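Local coordinates for Polyphosphate:AMP phosphotransferase (Pseudomonas aeruginosa PAO1, PDB 3CZP), which transfers phosphate from inorganic polyphosphate to AMP to make ADP, and less efficiently to GMP to make GDP, with magnesium as cofactor, at residues I45-G50 with G108-Q113; E73-L78 with G104-N109; L148-W153 with P209-E214. All coordinates share one frame; numbering follows the deposited sequence. Where two conformers were deposited one is given.

Contact 1 (I45-G50 with G108-Q113); sequences IILING and GNWYSQ
The capping box of Asn109 and Ser112, at the start of helix 110-119, docks on Asn49 near the C-terminal end of strand 44-50, ahead of what is probably the P-loop, as in the P-loop NTPase clan. The two asparagines approach from opposite directions and exchange amide hydrogen bonds: Asn109 ND2 donates to Asn49 OD1 at 3.0 Å, and Asn49 ND2 to Asn109 OD1 at 3.2 Å. Each oxygen lies near the donating amide's plane, but the donors stand 33° and 27° out of the carbonyl planes they meet, in keeping with amide planes 62° apart. Asn109 CG, between the backbone N and the carbonyl carbon, brings OD1 to Tyr111 N for a weak capping bond of 3.0 Å; Asn109 N completes the box with a weak 3.3 Å bond to Ser112 OG. One water ties the backbones together, donating to Ile48 O at 2.7 Å and accepting from Gly108 N at 3.1 Å. Leu47 CD1 meets the Tyr111 ring at its edge, 3.5 Å from CE2, and lies 3.7 Å from Trp110 CZ2. Glu139 of helix 125-144 bonds Trp110 NE1 and Tyr111 OH, while strands 103-107 and 148-155 flank strand 44-50.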
loop_
_atom_site.group_PDB
_atom_site.type_symbol
_atom_site.label_atom_id
_atom_site.label_comp_id
_atom_site.label_asym_id
_atom_site.label_seq_id
_atom_site.Cartn_x
_atom_site.Cartn_y
_atom_site.Cartn_z
ATOM N N ILE A 45 -10.777 14.202 -7.994
ATOM C CA ILE A 45 -9.863 14.839 -7.078
ATOM C C ILE A 45 -10.249 16.292 -6.904
ATOM O O ILE A 45 -10.440 17.012 -7.891
ATOM C CB ILE A 45 -8.378 14.759 -7.585
ATOM C CG1 ILE A 45 -8.032 13.302 -7.841
ATOM C CG2 ILE A 45 -7.389 15.573 -6.568
ATOM C CD1 ILE A 45 -6.712 13.086 -8.694
ATOM N N ILE A 46 -10.332 16.709 -5.655
ATOM C CA ILE A 46 -10.706 18.065 -5.288
ATOM C C ILE A 46 -9.607 18.683 -4.422
ATOM O O ILE A 46 -9.298 18.179 -3.387
ATOM C CB ILE A 46 -12.065 18.100 -4.501
ATOM C CG1 ILE A 46 -13.211 17.386 -5.282
ATOM C CG2 ILE A 46 -12.400 19.510 -4.077
ATOM C CD1 ILE A 46 -14.510 17.095 -4.396
ATOM N N LEU A 47 -8.989 19.749 -4.932
ATOM C CA LEU A 47 -7.998 20.549 -4.184
ATOM C C LEU A 47 -8.652 21.752 -3.531
ATOM O O LEU A 47 -9.490 22.431 -4.124
ATOM C CB LEU A 47 -6.861 20.977 -5.076
ATOM C CG LEU A 47 -6.204 19.943 -6.030
ATOM C CD1 LEU A 47 -5.002 20.603 -6.775
ATOM C CD2 LEU A 47 -5.876 18.626 -5.343
ATOM N N ILE A 48 -8.238 21.995 -2.297
ATOM C CA ILE A 48 -8.819 23.001 -1.406
ATOM C C ILE A 48 -7.681 23.890 -0.987
ATOM O O ILE A 48 -6.722 23.398 -0.411
ATOM C CB ILE A 48 -9.546 22.344 -0.138
ATOM C CG1 ILE A 48 -10.641 21.376 -0.607
ATOM C CG2 ILE A 48 -10.038 23.401 0.831
ATOM C CD1 ILE A 48 -11.818 22.022 -1.380
ATOM N N ASN A 49 -7.786 25.169 -1.339
ATOM C CA ASN A 49 -6.763 26.159 -1.165
ATOM C C ASN A 49 -7.359 27.551 -0.944
ATOM O O ASN A 49 -8.571 27.716 -1.073
ATOM C CB ASN A 49 -5.930 26.201 -2.442
ATOM C CG ASN A 49 -5.029 24.938 -2.634
ATOM O OD1 ASN A 49 -5.349 24.072 -3.459
ATOM N ND2 ASN A 49 -3.906 24.862 -1.892
ATOM N N GLY A 50 -6.517 28.519 -0.569
ATOM C CA GLY A 50 -6.936 29.874 -0.380
ATOM C C GLY A 50 -6.610 30.535 0.945
ATOM O O GLY A 50 -5.689 30.145 1.640
ATOM N N GLY A 108 -3.626 20.956 2.109
ATOM C CA GLY A 108 -2.139 20.954 2.208
ATOM C C GLY A 108 -1.484 20.278 1.015
ATOM O O GLY A 108 -0.528 19.491 1.190
ATOM N N ASN A 109 -1.974 20.573 -0.195
ATOM C CA ASN A 109 -1.581 19.819 -1.360
ATOM C C ASN A 109 -0.282 20.482 -1.925
ATOM O O ASN A 109 0.384 21.242 -1.238
ATOM C CB ASN A 109 -2.763 19.790 -2.339
ATOM C CG ASN A 109 -3.317 21.186 -2.601
ATOM O OD1 ASN A 109 -2.570 22.113 -2.959
ATOM N ND2 ASN A 109 -4.580 21.353 -2.375
ATOM N N TRP A 110 0.053 20.218 -3.162
ATOM C CA TRP A 110 1.267 20.784 -3.752
ATOM C C TRP A 110 1.265 22.347 -3.809
ATOM O O TRP A 110 2.276 22.970 -3.587
ATOM C CB TRP A 110 1.510 20.116 -5.108
ATOM C CG TRP A 110 0.326 19.874 -5.971
ATOM C CD1 TRP A 110 -0.135 20.685 -6.937
ATOM C CD2 TRP A 110 -0.552 18.725 -5.947
ATOM N NE1 TRP A 110 -1.211 20.121 -7.548
ATOM C CE2 TRP A 110 -1.506 18.923 -6.956
ATOM C CE3 TRP A 110 -0.620 17.553 -5.174
ATOM C CZ2 TRP A 110 -2.495 17.977 -7.246
ATOM C CZ3 TRP A 110 -1.630 16.632 -5.438
ATOM C CH2 TRP A 110 -2.552 16.862 -6.459
ATOM N N TYR A 111 0.119 22.971 -4.015
ATOM C CA TYR A 111 -0.023 24.424 -3.978
ATOM C C TYR A 111 0.242 25.063 -2.637
ATOM O O TYR A 111 0.962 26.061 -2.567
ATOM C CB TYR A 111 -1.396 24.818 -4.480
ATOM C CG TYR A 111 -1.604 24.421 -5.898
ATOM C CD1 TYR A 111 -0.828 24.989 -6.911
ATOM C CD2 TYR A 111 -2.520 23.475 -6.247
ATOM C CE1 TYR A 111 -0.978 24.635 -8.223
ATOM C CE2 TYR A 111 -2.673 23.103 -7.557
ATOM C CZ TYR A 111 -1.914 23.730 -8.563
ATOM O OH TYR A 111 -2.064 23.364 -9.911
ATOM N N SER A 112 -0.300 24.496 -1.570
ATOM C CA SER A 112 -0.021 24.972 -0.217
ATOM C C SER A 112 1.472 24.885 0.022
ATOM O O SER A 112 2.073 25.794 0.537
ATOM C CB SER A 112 -0.750 24.159 0.858
ATOM O OG SER A 112 -2.050 23.793 0.438
ATOM N N GLN A 113 2.075 23.763 -0.344
ATOM C CA GLN A 113 3.505 23.603 -0.180
ATOM C C GLN A 113 4.323 24.703 -0.865
ATOM O O GLN A 113 5.111 25.387 -0.186
ATOM C CB GLN A 113 3.937 22.220 -0.671
ATOM C CG GLN A 113 3.390 21.033 0.184
ATOM C CD GLN A 113 4.036 19.722 -0.199
ATOM O OE1 GLN A 113 4.394 19.520 -1.360
ATOM N NE2 GLN A 113 4.152 18.802 0.769
HETATM O O HOH W 1 -5.236 23.573 1.808
#

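Contact 2 (E73-L78 with G104-N109); sequences EVQSFL and GIFFGN
Glu73 O is gripped by two neighbours on the adjacent strand: Ile105 N donates to it at 2.7 Å, and Gly104 CA makes a CA-H...O contact at 3.2 Å. Gln75 continues the bonding, its N donating to Ile105 O at 2.8 Å and its O accepting from Phe107 N at 2.9 Å. The result is a parallel pairing in register from Glu73/Gly104 to Gln75/Phe106, with the strand axes 19° apart. On one face, Val74 and Ile105 lie side by side, and Val74 CG1 sits in plane at the edge of the Phe107 ring, 3.6 Å from CE2. The second subunit reaches this face: its Arg327 makes a cation-pi contact with Phe107, and its Pro326 packs on Val74, consistent with the dimerization role suggested for this domain. On the other face the Gln75 and Phe106 side chains lie side by side, pointing the same way, with Gln75 CG 3.8 Å from Phe106 CE1. Phe77 makes a T-shaped pair with Phe106, its CE1 over the ring face and the planes at 78°. Gly108, with positive phi, turns the chain; its buried O is 3.2 Å from both Phe77 CB and Leu78 CD2, and neither it nor Phe77 N has a polar partner in the model. Strand 72-76 borders the sheet within the chain, strand 103-107 lies between it and strand 44-50, and helices 56-66 and 91-96 pack on the two faces.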
loop_
_atom_site.group_PDB
_atom_site.type_symbol
_atom_site.label_atom_id
_atom_site.label_comp_id
_atom_site.label_asym_id
_atom_site.label_seq_id
_atom_site.Cartn_x
_atom_site.Cartn_y
_atom_site.Cartn_z
ATOM N N GLU A 73 -12.353 10.316 0.575
ATOM C CA GLU A 73 -11.204 10.373 1.479
ATOM C C GLU A 73 -10.770 11.816 1.504
ATOM O O GLU A 73 -10.708 12.440 0.465
ATOM C CB GLU A 73 -10.033 9.530 0.981
ATOM C CG GLU A 73 -10.369 8.080 0.593
ATOM C CD GLU A 73 -10.375 7.881 -0.935
ATOM O OE1 GLU A 73 -9.272 7.513 -1.463
ATOM O OE2 GLU A 73 -11.464 8.124 -1.575
ATOM N N VAL A 74 -10.522 12.338 2.703
ATOM C CA VAL A 74 -10.041 13.703 2.925
ATOM C C VAL A 74 -8.644 13.628 3.534
ATOM O O VAL A 74 -8.439 13.036 4.623
ATOM C CB VAL A 74 -10.989 14.514 3.805
ATOM C CG1 VAL A 74 -10.547 15.918 3.895
ATOM C CG2 VAL A 74 -12.361 14.478 3.195
ATOM N N GLN A 75 -7.668 14.143 2.791
ATOM C CA GLN A 75 -6.257 14.107 3.191
ATOM C C GLN A 75 -5.712 15.502 3.470
ATOM O O GLN A 75 -6.179 16.466 2.899
ATOM C CB GLN A 75 -5.395 13.581 2.047
ATOM C CG GLN A 75 -5.864 12.334 1.337
ATOM C CD GLN A 75 -5.598 11.095 2.096
ATOM O OE1 GLN A 75 -4.874 11.104 3.092
ATOM N NE2 GLN A 75 -6.159 9.988 1.621
ATOM N N SER A 76 -4.729 15.574 4.368
ATOM C CA SER A 76 -3.784 16.684 4.359
ATOM C C SER A 76 -2.343 16.174 4.360
ATOM O O SER A 76 -2.075 15.056 4.812
ATOM C CB SER A 76 -4.033 17.647 5.497
ATOM O OG SER A 76 -3.063 18.692 5.414
ATOM N N PHE A 77 -1.433 16.980 3.789
ATOM C CA PHE A 77 -0.076 16.517 3.454
ATOM C C PHE A 77 1.071 17.320 4.071
ATOM O O PHE A 77 2.268 17.147 3.660
ATOM C CB PHE A 77 0.126 16.491 1.937
ATOM C CG PHE A 77 -0.747 15.510 1.198
ATOM C CD1 PHE A 77 -1.943 15.920 0.639
ATOM C CD2 PHE A 77 -0.312 14.220 0.973
ATOM C CE1 PHE A 77 -2.712 15.087 -0.072
ATOM C CE2 PHE A 77 -1.119 13.322 0.244
ATOM C CZ PHE A 77 -2.318 13.751 -0.278
ATOM N N LEU A 78 0.770 18.138 5.070
ATOM C CA LEU A 78 1.826 18.956 5.676
ATOM C C LEU A 78 2.359 18.415 7.046
ATOM O O LEU A 78 2.763 19.198 7.915
ATOM C CB LEU A 78 1.351 20.427 5.836
ATOM C CG LEU A 78 0.556 21.106 4.691
ATOM C CD1 LEU A 78 0.120 22.544 5.088
ATOM C CD2 LEU A 78 1.314 21.088 3.312
ATOM N N GLY A 104 -11.310 11.932 -3.655
ATOM C CA GLY A 104 -10.281 12.317 -2.705
ATOM C C GLY A 104 -10.267 13.822 -2.622
ATOM O O GLY A 104 -10.300 14.504 -3.651
ATOM N N ILE A 105 -10.223 14.350 -1.402
ATOM C CA ILE A 105 -10.179 15.816 -1.203
ATOM C C ILE A 105 -8.867 16.156 -0.448
ATOM O O ILE A 105 -8.602 15.618 0.626
ATOM C CB ILE A 105 -11.370 16.337 -0.363
ATOM C CG1 ILE A 105 -12.720 15.919 -0.990
ATOM C CG2 ILE A 105 -11.193 17.914 -0.115
ATOM C CD1 ILE A 105 -13.954 16.438 -0.254
ATOM N N PHE A 106 -8.042 16.980 -1.077
ATOM C CA PHE A 106 -6.687 17.279 -0.633
ATOM C C PHE A 106 -6.561 18.696 -0.102
ATOM O O PHE A 106 -6.551 19.667 -0.861
ATOM C CB PHE A 106 -5.705 17.134 -1.807
ATOM C CG PHE A 106 -5.554 15.709 -2.331
ATOM C CD1 PHE A 106 -6.208 14.634 -1.754
ATOM C CD2 PHE A 106 -4.719 15.452 -3.402
ATOM C CE1 PHE A 106 -6.029 13.311 -2.283
ATOM C CE2 PHE A 106 -4.528 14.140 -3.885
ATOM C CZ PHE A 106 -5.165 13.101 -3.317
ATOM N N PHE A 107 -6.329 18.778 1.194
ATOM C CA PHE A 107 -5.833 19.966 1.813
ATOM C C PHE A 107 -4.285 19.865 1.781
ATOM O O PHE A 107 -3.683 18.781 1.505
ATOM C CB PHE A 107 -6.231 20.051 3.296
ATOM C CG PHE A 107 -7.713 20.296 3.581
ATOM C CD1 PHE A 107 -8.184 21.568 3.852
ATOM C CD2 PHE A 107 -8.572 19.240 3.748
ATOM C CE1 PHE A 107 -9.544 21.778 4.162
ATOM C CE2 PHE A 107 -9.901 19.435 4.071
ATOM C CZ PHE A 107 -10.383 20.729 4.290
ATOM N N GLY A 108 -3.626 20.956 2.109
ATOM C CA GLY A 108 -2.139 20.954 2.208
ATOM C C GLY A 108 -1.484 20.278 1.015
ATOM O O GLY A 108 -0.528 19.491 1.190
ATOM N N ASN A 109 -1.974 20.573 -0.195
ATOM C CA ASN A 109 -1.581 19.819 -1.360
ATOM C C ASN A 109 -0.282 20.482 -1.925
ATOM O O ASN A 109 0.384 21.242 -1.238
ATOM C CB ASN A 109 -2.763 19.790 -2.339
ATOM C CG ASN A 109 -3.317 21.186 -2.601
ATOM O OD1 ASN A 109 -2.570 22.113 -2.959
ATOM N ND2 ASN A 109 -4.580 21.353 -2.375
#

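Contact 3 (L148-W153 with P209-E214); sequences LLFKFW and PWYVVE. With ACT (acetate ion), chain E.
Trp153 and Tyr211 join the last two strands of the five-stranded parallel sheet of a P-loop NTPase-type fold, the later strand returning through a beta-alpha-beta crossover that includes helix 186-203. Three backbone bonds zip the pair: Lys151 O accepts Tyr211 N, Tyr211 O accepts Trp153 N and Trp153 O accepts Val213 N, each at 2.8 Å with N-H...O angles of 161° to 169°. The pairing fails at its start, where Lys151 N and Pro209 O are buried 3.7 Å apart with no partner in the model. Trp210 N is bonded to Ser204 OG, and side-chain donors are satisfied by other parts of the domain. Lys151 NZ, a donor beside another donor, Trp210 NE1, is held by a salt bridge to Glu139 and by hydrogen bonds to Thr203 O and Tyr111 OH; Trp210 NE1 is hydrogen-bonded to Thr203 OG1. On the opposite face, Tyr211 OH donates to the O atom of an acetate ion at 3.0 Å, an ion probably from the crystallisation liquor. Phe152 CD1 packs against Tyr211 CB there, and Ile228 of helix 218-238 touches both side chains. On the other face Lys151 and Trp210 meet, their side chains crossing at about a right angle, with Leu200 of helix 186-203 against Trp210. Lys151 CB stands over the indole in a CH-pi contact, 3.6 Å from the Trp210 six-membered ring centroid and 12° off its normal.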
loop_
_atom_site.group_PDB
_atom_site.type_symbol
_atom_site.label_atom_id
_atom_site.label_comp_id
_atom_site.label_asym_id
_atom_site.label_seq_id
_atom_site.Cartn_x
_atom_site.Cartn_y
_atom_site.Cartn_z
ATOM N N LEU A 148 -11.061 13.513 -13.052
ATOM C CA LEU A 148 -11.819 14.735 -12.917
ATOM C C LEU A 148 -11.294 15.551 -11.735
ATOM O O LEU A 148 -11.468 15.195 -10.582
ATOM C CB LEU A 148 -13.314 14.418 -12.748
ATOM C CG LEU A 148 -14.277 15.600 -12.626
ATOM C CD1 LEU A 148 -14.337 16.424 -13.919
ATOM C CD2 LEU A 148 -15.685 15.106 -12.158
ATOM N N LEU A 149 -10.676 16.682 -12.070
ATOM C CA LEU A 149 -9.882 17.461 -11.158
ATOM C C LEU A 149 -10.499 18.829 -10.968
ATOM O O LEU A 149 -10.601 19.651 -11.905
ATOM C CB LEU A 149 -8.467 17.627 -11.707
ATOM C CG LEU A 149 -7.566 18.560 -10.876
ATOM C CD1 LEU A 149 -7.375 18.037 -9.445
ATOM C CD2 LEU A 149 -6.221 18.712 -11.522
ATOM N N PHE A 150 -10.951 19.080 -9.766
ATOM C CA PHE A 150 -11.458 20.386 -9.372
ATOM C C PHE A 150 -10.414 21.100 -8.511
ATOM O O PHE A 150 -9.830 20.472 -7.621
ATOM C CB PHE A 150 -12.715 20.201 -8.514
ATOM C CG PHE A 150 -13.883 19.613 -9.246
ATOM C CD1 PHE A 150 -14.814 20.454 -9.902
ATOM C CD2 PHE A 150 -14.128 18.239 -9.215
ATOM C CE1 PHE A 150 -15.921 19.909 -10.528
ATOM C CE2 PHE A 150 -15.210 17.712 -9.870
ATOM C CZ PHE A 150 -16.101 18.538 -10.528
ATOM N N LYS A 151 -10.208 22.410 -8.708
ATOM C CA LYS A 151 -9.376 23.208 -7.793
ATOM C C LYS A 151 -10.154 24.461 -7.286
ATOM O O LYS A 151 -10.564 25.313 -8.063
ATOM C CB LYS A 151 -8.071 23.623 -8.459
ATOM C CG LYS A 151 -7.349 22.502 -9.182
ATOM C CD LYS A 151 -6.053 22.958 -9.683
ATOM C CE LYS A 151 -6.082 23.211 -11.185
ATOM N NZ LYS A 151 -4.832 23.736 -11.459
ATOM N N PHE A 152 -10.296 24.580 -5.973
ATOM C CA PHE A 152 -11.050 25.655 -5.409
ATOM C C PHE A 152 -10.137 26.508 -4.594
ATOM O O PHE A 152 -9.413 26.020 -3.702
ATOM C CB PHE A 152 -12.242 25.169 -4.560
ATOM C CG PHE A 152 -13.287 24.460 -5.325
ATOM C CD1 PHE A 152 -14.239 25.146 -6.064
ATOM C CD2 PHE A 152 -13.361 23.071 -5.280
ATOM C CE1 PHE A 152 -15.217 24.437 -6.759
ATOM C CE2 PHE A 152 -14.365 22.372 -5.939
ATOM C CZ PHE A 152 -15.258 23.032 -6.682
ATOM N N TRP A 153 -10.190 27.790 -4.900
ATOM C CA TRP A 153 -9.539 28.821 -4.132
ATOM C C TRP A 153 -10.587 29.656 -3.395
ATOM O O TRP A 153 -11.321 30.427 -3.995
ATOM C CB TRP A 153 -8.700 29.717 -5.063
ATOM C CG TRP A 153 -8.044 30.901 -4.348
ATOM C CD1 TRP A 153 -8.647 32.022 -3.923
ATOM C CD2 TRP A 153 -6.672 31.032 -4.006
ATOM N NE1 TRP A 153 -7.750 32.845 -3.287
ATOM C CE2 TRP A 153 -6.521 32.255 -3.343
ATOM C CE3 TRP A 153 -5.550 30.223 -4.179
ATOM C CZ2 TRP A 153 -5.294 32.714 -2.920
ATOM C CZ3 TRP A 153 -4.327 30.684 -3.721
ATOM C CH2 TRP A 153 -4.213 31.895 -3.115
ATOM N N PRO A 209 -9.758 23.737 -14.397
ATOM C CA PRO A 209 -9.823 25.153 -14.058
ATOM C C PRO A 209 -9.594 25.404 -12.571
ATOM O O PRO A 209 -9.862 24.532 -11.744
ATOM C CB PRO A 209 -11.260 25.520 -14.412
ATOM C CG PRO A 209 -11.780 24.396 -15.207
ATOM C CD PRO A 209 -11.083 23.213 -14.764
ATOM N N TRP A 210 -9.165 26.617 -12.234
ATOM C CA TRP A 210 -9.251 27.073 -10.847
ATOM C C TRP A 210 -10.593 27.764 -10.703
ATOM O O TRP A 210 -10.975 28.585 -11.564
ATOM C CB TRP A 210 -8.136 28.079 -10.506
ATOM C CG TRP A 210 -6.920 27.466 -10.013
ATOM C CD1 TRP A 210 -5.795 27.198 -10.726
ATOM C CD2 TRP A 210 -6.685 27.013 -8.689
ATOM N NE1 TRP A 210 -4.852 26.618 -9.913
ATOM C CE2 TRP A 210 -5.373 26.504 -8.652
ATOM C CE3 TRP A 210 -7.457 26.991 -7.516
ATOM C CZ2 TRP A 210 -4.827 25.961 -7.506
ATOM C CZ3 TRP A 210 -6.890 26.467 -6.353
ATOM C CH2 TRP A 210 -5.612 25.944 -6.362
ATOM N N TYR A 211 -11.249 27.530 -9.576
ATOM C CA TYR A 211 -12.507 28.236 -9.284
ATOM C C TYR A 211 -12.249 29.093 -8.045
ATOM O O TYR A 211 -11.968 28.566 -6.987
ATOM C CB TYR A 211 -13.617 27.220 -9.050
ATOM C CG TYR A 211 -13.934 26.320 -10.243
ATOM C CD1 TYR A 211 -14.695 26.779 -11.271
ATOM C CD2 TYR A 211 -13.445 25.026 -10.317
ATOM C CE1 TYR A 211 -14.991 25.986 -12.363
ATOM C CE2 TYR A 211 -13.742 24.213 -11.381
ATOM C CZ TYR A 211 -14.515 24.722 -12.413
ATOM O OH TYR A 211 -14.858 23.929 -13.515
ATOM N N VAL A 212 -12.319 30.417 -8.211
ATOM C CA VAL A 212 -12.130 31.365 -7.124
ATOM C C VAL A 212 -13.505 31.667 -6.522
ATOM O O VAL A 212 -14.404 32.189 -7.187
ATOM C CB VAL A 212 -11.426 32.658 -7.577
ATOM C CG1 VAL A 212 -11.277 33.628 -6.380
ATOM C CG2 VAL A 212 -10.059 32.336 -8.237
ATOM N N VAL A 213 -13.695 31.250 -5.287
ATOM C CA VAL A 213 -15.008 31.367 -4.641
ATOM C C VAL A 213 -14.885 32.316 -3.477
ATOM O O VAL A 213 -14.096 32.049 -2.560
ATOM C CB VAL A 213 -15.478 29.990 -4.109
ATOM C CG1 VAL A 213 -16.924 30.101 -3.483
ATOM C CG2 VAL A 213 -15.435 28.932 -5.250
ATOM N N GLU A 214 -15.632 33.418 -3.506
ATOM C CA GLU A 214 -15.641 34.350 -2.387
ATOM C C GLU A 214 -16.195 33.689 -1.109
ATOM O O GLU A 214 -17.299 33.130 -1.095
ATOM C CB GLU A 214 -16.451 35.616 -2.731
ATOM C CG GLU A 214 -16.290 36.681 -1.647
ATOM C CD GLU A 214 -16.915 38.030 -1.998
ATOM O OE1 GLU A 214 -17.410 38.185 -3.144
ATOM O OE2 GLU A 214 -16.887 38.937 -1.113
HETATM C C ACT E . -13.620 20.370 -14.546
HETATM O O ACT E . -14.574 20.967 -13.997
HETATM O OXT ACT E . -12.680 20.102 -13.773
HETATM C CH3 ACT E . -13.592 20.028 -16.019
#

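All three contacts belong to the N-terminal PPK2 domain and to one parallel sheet, in which strand 44-50 lies between the strand pairs of the other two. Contact 1 is the most buried and joins strand to helix through side-chain amides, whereas contacts 2 and 3 are partly buried strand pairings built on backbone bonds. Contact 2 shares Gly108 and Asn109 with contact 1, and backbone bonds join Ile46 of contact 1 to Gly104 and Phe106 of contact 2. Contact 3 meets contact 1 through Ile45 bonds to Leu148 and Phe150, and through Trp210 packing on Tyr111. Contacts 2 and 3 do not touch; only contact 2 reaches the second subunit.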